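Local coordinates for DNA polymerase beta (Leishmania infantum, PDB 4P4M), which catalyses template-directed addition of deoxynucleotides to DNA as a family X polymerase and probably takes part in base excision repair, at residues T102-H105 and G106-P109; S136-D139 and Q140-V143; S202-L205 and D206-P209. All coordinates share one frame; numbering follows the deposited sequence.

Overall arrangement
Interactions 1 and 2 are neighbours in the fingers region, their centres 11 Å apart, while interaction 3 sits in the palm on the opposite side of the chain's centre, its own centre about 39 Å and 37 Å from those of interactions 1 and 2. Interaction 1 is largely buried, a turn whose backbone oxygens bind sodium at the DNA backbone. Interaction 2 lies at the surface and starts helix 139-146 with a capping box; it touches interaction 1 through Gln141, whose NE2 probably bonds to Gly106 O, and through Leu137, packed on Phe107. Interaction 3, also at the surface, turns the chain out of strand 193-203 and relies on an arginine and waters, without metal or DNA.

Interaction 1. Residues T102-H105 and G106-P109; sequences TQVH and GFGP. With NA (sodium ion), chain F; nucleotides of chain B.
A chi1 of -175° turns CG1 of Val104 away from the backbone N, and a chi1 of -69° sets CG of Phe107 opposite its carbonyl carbon; the two side chains then run side by side, and Val104 CG1 rests 3.6 Å from Phe107 CD1. The backbone between them folds as a type II beta turn from Val104 to Phe107, closed by Phe107 N donating to Val104 O (3.1 Å, 159° at the hydrogen). Gly106, with its positive phi, takes the third position of the turn, where a CB would crowd His105 O. The loop joins helices 93-101 and 109-119 in the manner of a helix-hairpin-helix motif, which grips DNA by its backbone without reading bases. Thr102 O, Val104 O and Phe107 O turn inward to a sodium ion, the last at 2.6 Å; OP1 of DT4 of chain B and two waters complete six ligands. That same OP1 accepts from Gly106 N at 2.7 Å, so one phosphate oxygen is held by both metal and amide. One phosphate along, Gly108 N donates to OP1 of DG3 of chain B (3.1 Å). Methyl CG2 of Thr102 lies against Gly108 C at 3.5 Å, while its OG1 bonds to Ile98 O in the preceding helix.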
ATOM      1  N   THR A 102     -20.991  -1.266   2.377  1.00 35.02           N
ATOM      2  CA  THR A 102     -19.618  -1.651   2.075  1.00 35.76           C
ATOM      3  C   THR A 102     -18.935  -0.636   1.164  1.00 38.41           C
ATOM      4  O   THR A 102     -17.794  -0.830   0.766  1.00 35.94           O
ATOM      5  CB  THR A 102     -19.514  -3.061   1.447  1.00 40.30           C
ATOM      6  OG1 THR A 102     -20.277  -3.112   0.235  1.00 44.69           O
ATOM      7  CG2 THR A 102     -20.019  -4.123   2.421  1.00 38.42           C
ATOM      8  N   GLN A 103     -19.626   0.446   0.821  1.00 35.70           N
ATOM      9  CA  GLN A 103     -18.973   1.522   0.078  1.00 34.46           C
ATOM     10  C   GLN A 103     -18.024   2.303   0.989  1.00 39.23           C
ATOM     11  O   GLN A 103     -17.084   2.941   0.513  1.00 36.51           O
ATOM     12  CB  GLN A 103     -19.998   2.477  -0.539  1.00 36.33           C
ATOM     13  CG  GLN A 103     -20.836   1.880  -1.652  1.00 46.22           C
ATOM     14  CD  GLN A 103     -21.749   2.909  -2.296  1.00 57.79           C
ATOM     15  OE1 GLN A 103     -21.505   3.358  -3.416  1.00 65.71           O
ATOM     16  NE2 GLN A 103     -22.805   3.291  -1.588  1.00 54.19           N
ATOM     17  N   VAL A 104     -18.273   2.249   2.297  1.00 33.28           N
ATOM     18  CA  VAL A 104     -17.427   2.950   3.265  1.00 30.64           C
ATOM     19  C   VAL A 104     -16.143   2.185   3.585  1.00 31.95           C
ATOM     20  O   VAL A 104     -16.187   1.002   3.883  1.00 28.70           O
ATOM     21  CB  VAL A 104     -18.164   3.211   4.579  1.00 33.89           C
ATOM     22  CG1 VAL A 104     -17.291   4.059   5.504  1.00 27.40           C
ATOM     23  CG2 VAL A 104     -19.496   3.887   4.313  1.00 29.54           C
ATOM     24  N   HIS A 105     -15.005   2.874   3.536  1.00 28.50           N
ATOM     25  CA  HIS A 105     -13.696   2.294   3.844  0.50 28.03           C
ATOM     26  C   HIS A 105     -13.679   1.710   5.257  1.00 27.59           C
ATOM     27  O   HIS A 105     -13.996   2.420   6.226  1.00 31.23           O
ATOM     28  CB  HIS A 105     -12.624   3.392   3.710  0.50 27.43           C
ATOM     29  CG  HIS A 105     -11.217   2.883   3.638  0.50 27.82           C
ATOM     30  ND1 HIS A 105     -10.377   2.719   2.586  0.50 33.98           N
ATOM     31  CD2 HIS A 105     -10.497   2.515   4.755  0.50 29.53           C
ATOM     32  CE1 HIS A 105      -9.189   2.240   3.082  0.50 23.91           C
ATOM     33  NE2 HIS A 105      -9.289   2.124   4.395  0.50 28.06           N
ATOM     34  N   GLY A 106     -13.310   0.436   5.383  1.00 28.18           N
ATOM     35  CA  GLY A 106     -13.265  -0.225   6.676  1.00 30.15           C
ATOM     36  C   GLY A 106     -14.467  -1.115   6.966  1.00 33.30           C
ATOM     37  O   GLY A 106     -14.467  -1.885   7.934  1.00 33.32           O
ATOM     38  N   PHE A 107     -15.502  -1.012   6.142  1.00 31.20           N
ATOM     39  CA  PHE A 107     -16.689  -1.848   6.325  1.00 29.93           C
ATOM     40  C   PHE A 107     -16.759  -2.925   5.258  1.00 34.88           C
ATOM     41  O   PHE A 107     -16.851  -2.625   4.082  1.00 37.21           O
ATOM     42  CB  PHE A 107     -17.971  -1.002   6.313  1.00 30.23           C
ATOM     43  CG  PHE A 107     -18.116  -0.116   7.509  1.00 30.20           C
ATOM     44  CD1 PHE A 107     -17.475   1.111   7.563  1.00 29.04           C
ATOM     45  CD2 PHE A 107     -18.881  -0.514   8.595  1.00 35.13           C
ATOM     46  CE1 PHE A 107     -17.600   1.927   8.676  1.00 32.90           C
ATOM     47  CE2 PHE A 107     -19.011   0.297   9.706  1.00 34.79           C
ATOM     48  CZ  PHE A 107     -18.369   1.518   9.746  1.00 31.86           C
ATOM     49  N   GLY A 108     -16.700  -4.185   5.666  1.00 34.70           N
ATOM     50  CA  GLY A 108     -16.913  -5.276   4.736  1.00 38.89           C
ATOM     51  C   GLY A 108     -18.291  -5.872   4.973  1.00 41.62           C
ATOM     52  O   GLY A 108     -19.059  -5.358   5.793  1.00 38.19           O
ATOM     53  N   PRO A 109     -18.611  -6.969   4.269  1.00 38.04           N
ATOM     54  CA  PRO A 109     -19.924  -7.615   4.411  1.00 42.89           C
ATOM     55  C   PRO A 109     -20.272  -7.924   5.865  1.00 47.66           C
ATOM     56  O   PRO A 109     -21.435  -7.822   6.263  1.00 47.05           O
ATOM     57  CB  PRO A 109     -19.757  -8.908   3.617  1.00 48.51           C
ATOM     58  CG  PRO A 109     -18.736  -8.576   2.585  1.00 46.37           C
ATOM     59  CD  PRO A 109     -17.774  -7.633   3.255  1.00 40.19           C
TER
HETATM   60 NA    NA F 403     -15.653  -1.108   2.278  1.00 33.10          NA
ATOM     61  P    DG B   3     -15.665  -7.223   7.371  1.00 38.29           P
ATOM     62  OP1  DG B   3     -16.597  -6.255   7.979  1.00 44.79           O
ATOM     63  OP2  DG B   3     -16.145  -8.232   6.405  1.00 45.80           O
ATOM     64  O5'  DG B   3     -14.489  -6.396   6.661  1.00 33.77           O
ATOM     65  C5'  DG B   3     -13.862  -5.330   7.368  1.00 30.87           C
ATOM     66  C4'  DG B   3     -12.625  -4.851   6.621  1.00 37.23           C
ATOM     67  O4'  DG B   3     -11.565  -5.842   6.753  1.00 38.82           O
ATOM     68  C3'  DG B   3     -12.816  -4.620   5.121  1.00 36.56           C
ATOM     69  O3'  DG B   3     -12.728  -3.209   4.837  1.00 29.88           O
ATOM     70  C2'  DG B   3     -11.699  -5.433   4.459  1.00 36.38           C
ATOM     71  C1'  DG B   3     -10.740  -5.711   5.617  1.00 32.71           C
ATOM     72  N9   DG B   3      -9.916  -6.909   5.416  1.00 33.42           N
ATOM     73  C8   DG B   3     -10.314  -8.169   5.019  1.00 37.04           C
ATOM     74  N7   DG B   3      -9.326  -9.029   4.921  1.00 33.30           N
ATOM     75  C5   DG B   3      -8.205  -8.292   5.273  1.00 31.03           C
ATOM     76  C6   DG B   3      -6.847  -8.684   5.342  1.00 30.68           C
ATOM     77  O6   DG B   3      -6.375  -9.799   5.092  1.00 28.45           O
ATOM     78  N1   DG B   3      -6.018  -7.627   5.736  1.00 25.84           N
ATOM     79  C2   DG B   3      -6.462  -6.354   6.026  1.00 28.10           C
ATOM     80  N2   DG B   3      -5.527  -5.466   6.393  1.00 22.15           N
ATOM     81  N3   DG B   3      -7.739  -5.972   5.965  1.00 25.48           N
ATOM     82  C4   DG B   3      -8.547  -6.990   5.577  1.00 27.93           C
ATOM     83  P    DT B   4     -12.750  -2.675   3.324  1.00 35.20           P
ATOM     84  OP1  DT B   4     -13.277  -1.299   3.342  1.00 32.74           O
ATOM     85  OP2  DT B   4     -13.351  -3.724   2.473  1.00 37.83           O
ATOM     86  O5'  DT B   4     -11.201  -2.533   2.950  1.00 33.57           O
ATOM     87  C5'  DT B   4     -10.372  -1.756   3.801  1.00 32.71           C
ATOM     88  C4'  DT B   4      -8.912  -1.883   3.404  1.00 33.99           C
ATOM     89  O4'  DT B   4      -8.445  -3.244   3.617  1.00 34.18           O
ATOM     90  C3'  DT B   4      -8.627  -1.530   1.951  1.00 35.60           C
ATOM     91  O3'  DT B   4      -7.691  -0.488   2.015  1.00 34.58           O
ATOM     92  C2'  DT B   4      -8.066  -2.810   1.327  1.00 40.86           C
ATOM     93  C1'  DT B   4      -7.616  -3.631   2.537  1.00 34.28           C
ATOM     94  N1   DT B   4      -7.703  -5.116   2.319  1.00 35.26           N
ATOM     95  C2   DT B   4      -6.571  -5.892   2.488  1.00 32.32           C
ATOM     96  O2   DT B   4      -5.490  -5.439   2.809  1.00 30.66           O
ATOM     97  N3   DT B   4      -6.748  -7.230   2.264  1.00 26.54           N
ATOM     98  C4   DT B   4      -7.909  -7.866   1.890  1.00 32.36           C
ATOM     99  O4   DT B   4      -7.944  -9.080   1.709  1.00 31.68           O
ATOM    100  C5   DT B   4      -9.061  -7.005   1.732  1.00 35.56           C
ATOM    101  C7   DT B   4     -10.389  -7.585   1.328  1.00 38.44           C
ATOM    102  C6   DT B   4      -8.905  -5.692   1.950  1.00 35.06           C
TER
HETATM  103  O   HOH W   1     -14.568   0.373   0.701  1.00 37.98           O
HETATM  104  O   HOH W   2     -15.275  -2.910   0.696  1.00 48.35           O

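Interaction 2. Residues S136-D139 and Q140-V143; sequences SLTD and QQRV
Thr138 and Gln141 meet through two reciprocal bonds that make a capping box at the start of helix 139-146. Gln141 N donates to Thr138 OG1 (3.2 Å, 164° at the hydrogen), and in return Thr138 N gives a straight but weak bond to Gln141 OE1 (3.3 Å). The hydroxyl reaches its donor because chi1 of Thr138, 71°, sets OG1 between the backbone N and the carbonyl carbon. Inside the cap the first helical bonds follow, Arg142 N to Thr138 O and Val143 N to Asp139 O.

Beside the box, Leu137 and Arg142 cross at about a right angle, with Leu137 CB 3.5 Å above the centre of the guanidinium plane. From CG to NE the arginine is extended, which carries its flat end back over the loop; there NH1 bonds to Ala131 O and NH2 to Ile134 O. Further out, Gln141 NE2 bonds to Gly106 O of the sodium-binding turn, and Leu137 packs on Phe107 of that turn. Both ends of the Gln141 amide are engaged, one weakly, which probably limits its rotation. The carbonyls that accept from Arg142 would help offset its charge, and Asp139 OD1, 4.5 Å from Arg142 NE, probably adds a modest electrostatic attraction.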
ATOM      1  N   SER A 136     -19.224   0.751  19.106  1.00 65.68           N
ATOM      2  CA  SER A 136     -18.516  -0.430  18.626  1.00 69.98           C
ATOM      3  C   SER A 136     -17.527  -0.122  17.500  1.00 78.19           C
ATOM      4  O   SER A 136     -16.502  -0.794  17.367  1.00 78.44           O
ATOM      5  CB  SER A 136     -19.509  -1.510  18.187  1.00 76.37           C
ATOM      6  OG  SER A 136     -20.503  -0.979  17.329  1.00 83.80           O
ATOM      7  N   LEU A 137     -17.833   0.893  16.694  1.00 80.60           N
ATOM      8  CA  LEU A 137     -16.971   1.265  15.572  1.00 67.60           C
ATOM      9  C   LEU A 137     -15.527   1.421  16.019  1.00 55.94           C
ATOM     10  O   LEU A 137     -15.250   2.032  17.053  1.00 65.05           O
ATOM     11  CB  LEU A 137     -17.441   2.570  14.924  1.00 54.63           C
ATOM     12  CG  LEU A 137     -18.868   2.595  14.383  1.00 53.42           C
ATOM     13  CD1 LEU A 137     -19.138   3.900  13.639  1.00 46.95           C
ATOM     14  CD2 LEU A 137     -19.108   1.392  13.490  1.00 55.92           C
ATOM     15  N   THR A 138     -14.610   0.867  15.234  1.00 43.57           N
ATOM     16  CA  THR A 138     -13.188   1.028  15.486  1.00 49.81           C
ATOM     17  C   THR A 138     -12.699   2.397  15.023  1.00 66.98           C
ATOM     18  O   THR A 138     -13.412   3.125  14.327  1.00 63.99           O
ATOM     19  CB  THR A 138     -12.366  -0.046  14.749  1.00 57.77           C
ATOM     20  OG1 THR A 138     -12.387   0.210  13.338  1.00 52.44           O
ATOM     21  CG2 THR A 138     -12.932  -1.436  15.023  1.00 65.85           C
ATOM     22  N   ASP A 139     -11.473   2.737  15.404  1.00 71.29           N
ATOM     23  CA  ASP A 139     -10.851   3.985  14.973  1.00 64.94           C
ATOM     24  C   ASP A 139     -10.668   4.051  13.450  1.00 53.40           C
ATOM     25  O   ASP A 139     -10.839   5.110  12.841  1.00 61.95           O
ATOM     26  CB  ASP A 139      -9.519   4.201  15.704  1.00 55.09           C
ATOM     27  CG  ASP A 139      -9.712   4.715  17.125  1.00 68.66           C
ATOM     28  OD1 ASP A 139     -10.880   4.848  17.562  1.00 62.34           O
ATOM     29  OD2 ASP A 139      -8.702   4.984  17.807  1.00 78.57           O
ATOM     30  N   GLN A 140     -10.341   2.921  12.834  1.00 38.51           N
ATOM     31  CA  GLN A 140     -10.167   2.882  11.376  1.00 22.55           C
ATOM     32  C   GLN A 140     -11.466   3.089  10.576  1.00 39.58           C
ATOM     33  O   GLN A 140     -11.469   3.717   9.507  1.00 36.76           O
ATOM     34  CB  GLN A 140      -9.533   1.564  10.940  1.00 33.16           C
ATOM     35  CG  GLN A 140      -9.487   1.423   9.421  1.00 36.84           C
ATOM     36  CD  GLN A 140      -8.586   0.294   8.948  1.00 71.53           C
ATOM     37  OE1 GLN A 140      -8.070  -0.490   9.751  1.00 72.84           O
ATOM     38  NE2 GLN A 140      -8.395   0.204   7.631  1.00 78.47           N
ATOM     39  N   GLN A 141     -12.562   2.523  11.070  1.00 39.25           N
ATOM     40  CA  GLN A 141     -13.858   2.711  10.427  1.00 34.70           C
ATOM     41  C   GLN A 141     -14.280   4.164  10.563  1.00 32.63           C
ATOM     42  O   GLN A 141     -14.937   4.725   9.675  1.00 29.15           O
ATOM     43  CB  GLN A 141     -14.905   1.761  11.040  1.00 33.91           C
ATOM     44  CG  GLN A 141     -14.778   0.335  10.512  1.00 32.53           C
ATOM     45  CD  GLN A 141     -15.507  -0.703  11.357  1.00 32.19           C
ATOM     46  OE1 GLN A 141     -15.913  -0.437  12.485  1.00 36.21           O
ATOM     47  NE2 GLN A 141     -15.661  -1.900  10.805  1.00 35.92           N
ATOM     48  N   ARG A 142     -13.889   4.783  11.675  1.00 27.03           N
ATOM     49  CA  ARG A 142     -14.266   6.168  11.933  1.00 27.11           C
ATOM     50  C   ARG A 142     -13.612   7.127  10.944  1.00 27.71           C
ATOM     51  O   ARG A 142     -14.202   8.148  10.577  1.00 25.21           O
ATOM     52  CB  ARG A 142     -13.954   6.565  13.380  1.00 37.78           C
ATOM     53  CG  ARG A 142     -14.742   5.753  14.399  1.00 49.07           C
ATOM     54  CD  ARG A 142     -14.724   6.367  15.791  1.00 53.40           C
ATOM     55  NE  ARG A 142     -15.311   5.450  16.769  1.00 57.55           N
ATOM     56  CZ  ARG A 142     -16.610   5.377  17.048  1.00 62.63           C
ATOM     57  NH1 ARG A 142     -17.474   6.173  16.433  1.00 59.99           N
ATOM     58  NH2 ARG A 142     -17.046   4.506  17.949  1.00 65.51           N
ATOM     59  N   VAL A 143     -12.395   6.803  10.514  1.00 25.46           N
ATOM     60  CA  VAL A 143     -11.727   7.607   9.493  1.00 23.16           C
ATOM     61  C   VAL A 143     -12.432   7.469   8.147  1.00 28.51           C
ATOM     62  O   VAL A 143     -12.615   8.452   7.426  1.00 24.88           O
ATOM     63  CB  VAL A 143     -10.221   7.239   9.361  1.00 29.29           C
ATOM     64  CG1 VAL A 143      -9.602   7.940   8.164  1.00 27.40           C
ATOM     65  CG2 VAL A 143      -9.481   7.591  10.645  1.00 30.37           C
TER

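Interaction 3. Residues S202-L205 and D206-P209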
ATOM      1  N   SER A 202      12.564   3.105   1.079  1.00 15.48           N
ATOM      2  CA  SER A 202      13.633   2.109   1.130  1.00 16.11           C
ATOM      3  C   SER A 202      15.022   2.741   1.215  1.00 21.85           C
ATOM      4  O   SER A 202      15.216   3.890   0.806  1.00 18.90           O
ATOM      5  CB  SER A 202      13.561   1.193  -0.098  1.00 23.01           C
ATOM      6  OG  SER A 202      13.814   1.912  -1.305  1.00 18.98           O
ATOM      7  N   ARG A 203      15.986   1.992   1.752  1.00 17.83           N
ATOM      8  CA  ARG A 203      17.377   2.451   1.772  1.00 16.90           C
ATOM      9  C   ARG A 203      18.006   2.296   0.387  1.00 18.43           C
ATOM     10  O   ARG A 203      17.699   1.353  -0.344  1.00 21.45           O
ATOM     11  CB  ARG A 203      18.192   1.687   2.832  1.00 19.35           C
ATOM     12  CG  ARG A 203      17.825   2.077   4.284  1.00 20.85           C
ATOM     13  CD  ARG A 203      18.506   1.148   5.312  1.00 20.30           C
ATOM     14  NE  ARG A 203      19.965   1.336   5.413  1.00 20.25           N
ATOM     15  CZ  ARG A 203      20.536   2.333   6.081  1.00 24.13           C
ATOM     16  NH1 ARG A 203      19.777   3.236   6.693  1.00 24.29           N
ATOM     17  NH2 ARG A 203      21.862   2.433   6.148  1.00 22.56           N
ATOM     18  N   THR A 204      18.895   3.219   0.025  1.00 18.67           N
ATOM     19  CA  THR A 204      19.498   3.193  -1.302  1.00 22.90           C
ATOM     20  C   THR A 204      20.580   2.113  -1.409  1.00 25.23           C
ATOM     21  O   THR A 204      21.066   1.592  -0.398  1.00 22.32           O
ATOM     22  CB  THR A 204      20.163   4.534  -1.641  1.00 26.77           C
ATOM     23  OG1 THR A 204      21.291   4.720  -0.777  1.00 27.33           O
ATOM     24  CG2 THR A 204      19.169   5.706  -1.471  1.00 22.81           C
ATOM     25  N   LEU A 205      20.976   1.808  -2.643  1.00 23.32           N
ATOM     26  CA  LEU A 205      22.075   0.871  -2.885  1.00 26.11           C
ATOM     27  C   LEU A 205      23.386   1.309  -2.237  1.00 28.15           C
ATOM     28  O   LEU A 205      24.185   0.470  -1.833  1.00 29.43           O
ATOM     29  CB  LEU A 205      22.272   0.647  -4.387  1.00 34.18           C
ATOM     30  CG  LEU A 205      21.220  -0.265  -5.017  1.00 37.29           C
ATOM     31  CD1 LEU A 205      21.255  -0.190  -6.543  1.00 44.98           C
ATOM     32  CD2 LEU A 205      21.410  -1.692  -4.523  1.00 34.55           C
ATOM     33  N   ASP A 206      23.595   2.617  -2.115  1.00 25.85           N
ATOM     34  CA  ASP A 206      24.812   3.156  -1.496  1.00 28.28           C
ATOM     35  C   ASP A 206      24.824   3.155   0.042  1.00 30.26           C
ATOM     36  O   ASP A 206      25.882   3.258   0.647  1.00 30.57           O
ATOM     37  CB  ASP A 206      25.070   4.589  -1.977  1.00 40.11           C
ATOM     38  CG  ASP A 206      25.560   4.647  -3.408  1.00 64.12           C
ATOM     39  OD1 ASP A 206      25.978   3.595  -3.946  1.00 55.38           O
ATOM     40  OD2 ASP A 206      25.535   5.754  -3.990  1.00 77.28           O
ATOM     41  N   ALA A 207      23.659   3.069   0.673  1.00 23.92           N
ATOM     42  CA  ALA A 207      23.581   3.127   2.137  1.00 21.70           C
ATOM     43  C   ALA A 207      24.301   1.949   2.788  1.00 24.18           C
ATOM     44  O   ALA A 207      24.265   0.834   2.263  1.00 26.08           O
ATOM     45  CB  ALA A 207      22.102   3.160   2.586  1.00 22.50           C
ATOM     46  N   PRO A 208      24.952   2.180   3.941  1.00 24.26           N
ATOM     47  CA  PRO A 208      25.634   1.033   4.560  1.00 30.94           C
ATOM     48  C   PRO A 208      24.644  -0.023   5.052  1.00 27.50           C
ATOM     49  O   PRO A 208      23.521   0.315   5.430  1.00 25.31           O
ATOM     50  CB  PRO A 208      26.403   1.656   5.736  1.00 31.93           C
ATOM     51  CG  PRO A 208      25.823   3.014   5.938  1.00 35.96           C
ATOM     52  CD  PRO A 208      25.262   3.452   4.616  1.00 28.37           C
ATOM     53  N   PRO A 209      25.048  -1.300   5.020  1.00 28.24           N
ATOM     54  CA  PRO A 209      24.186  -2.395   5.484  1.00 29.05           C
ATOM     55  C   PRO A 209      23.952  -2.316   6.989  1.00 26.20           C
ATOM     56  O   PRO A 209      24.842  -1.881   7.717  1.00 25.36           O
ATOM     57  CB  PRO A 209      25.003  -3.655   5.163  1.00 36.81           C
ATOM     58  CG  PRO A 209      26.077  -3.206   4.213  1.00 40.72           C
ATOM     59  CD  PRO A 209      26.356  -1.783   4.546  1.00 32.99           C
TER
HETATM   60  O   HOH W   3      21.385  -0.288   3.885  1.00 44.32           O
HETATM   61  O   HOH W   4      21.405  -0.727   1.480  1.00 30.73           O
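Arg203 and Pro208 make the principal polar side-chain contact of this turn: Arg203 NH2 donates to Pro208 O at 2.8 Å, with 161° at the hydrogen. The bond lies in the carbonyl plane and close to the guanidinium plane, so the proline oxygen meets the flat group at its edge. A bend at chi3 of Arg203 (70°) folds the chain back to bring its end across to the returning backbone. Water 3 adds a second link to the same oxygen, accepting from Arg203 NE at 2.6 Å and lying within hydrogen-bonding distance of Pro208 O, to which it can donate; it sits near the plane of the guanidinium.

Backbone bonding closes the loop as a type I beta turn from Thr204 to Ala207. Ala207 N donates to Thr204 O at 3.2 Å. The hydroxyl Thr204 OG1 offers the same N-H a further, weak acceptor. Water 4 can also donate to Thr204 O.

Van der Waals contact comes from Ala207, whose CB sits over one face of the Arg203 guanidinium, 3.6 Å from NH2. The ring of Pro208 touches the same group, its CD 3.9 Å from Arg203 NH2.

The turn leads the chain out of palm strand 193-203 towards helix 219-229. Backbone bonds of Ser202 with Ser180 and of Thr204 with Asp178 tie the incoming side of the turn to the neighbouring strand 179-183 and the residue just before it. Arg203 O accepts from Thr279 OG1, while Arg203 NH2 has a long, weak ion pair with Asp178.

Chemically, the arginine joins the two arms of the turn mainly through a neutral carbonyl and a water. The nearby carboxylate probably lends only a modest electrostatic contribution to holding its charged end in place.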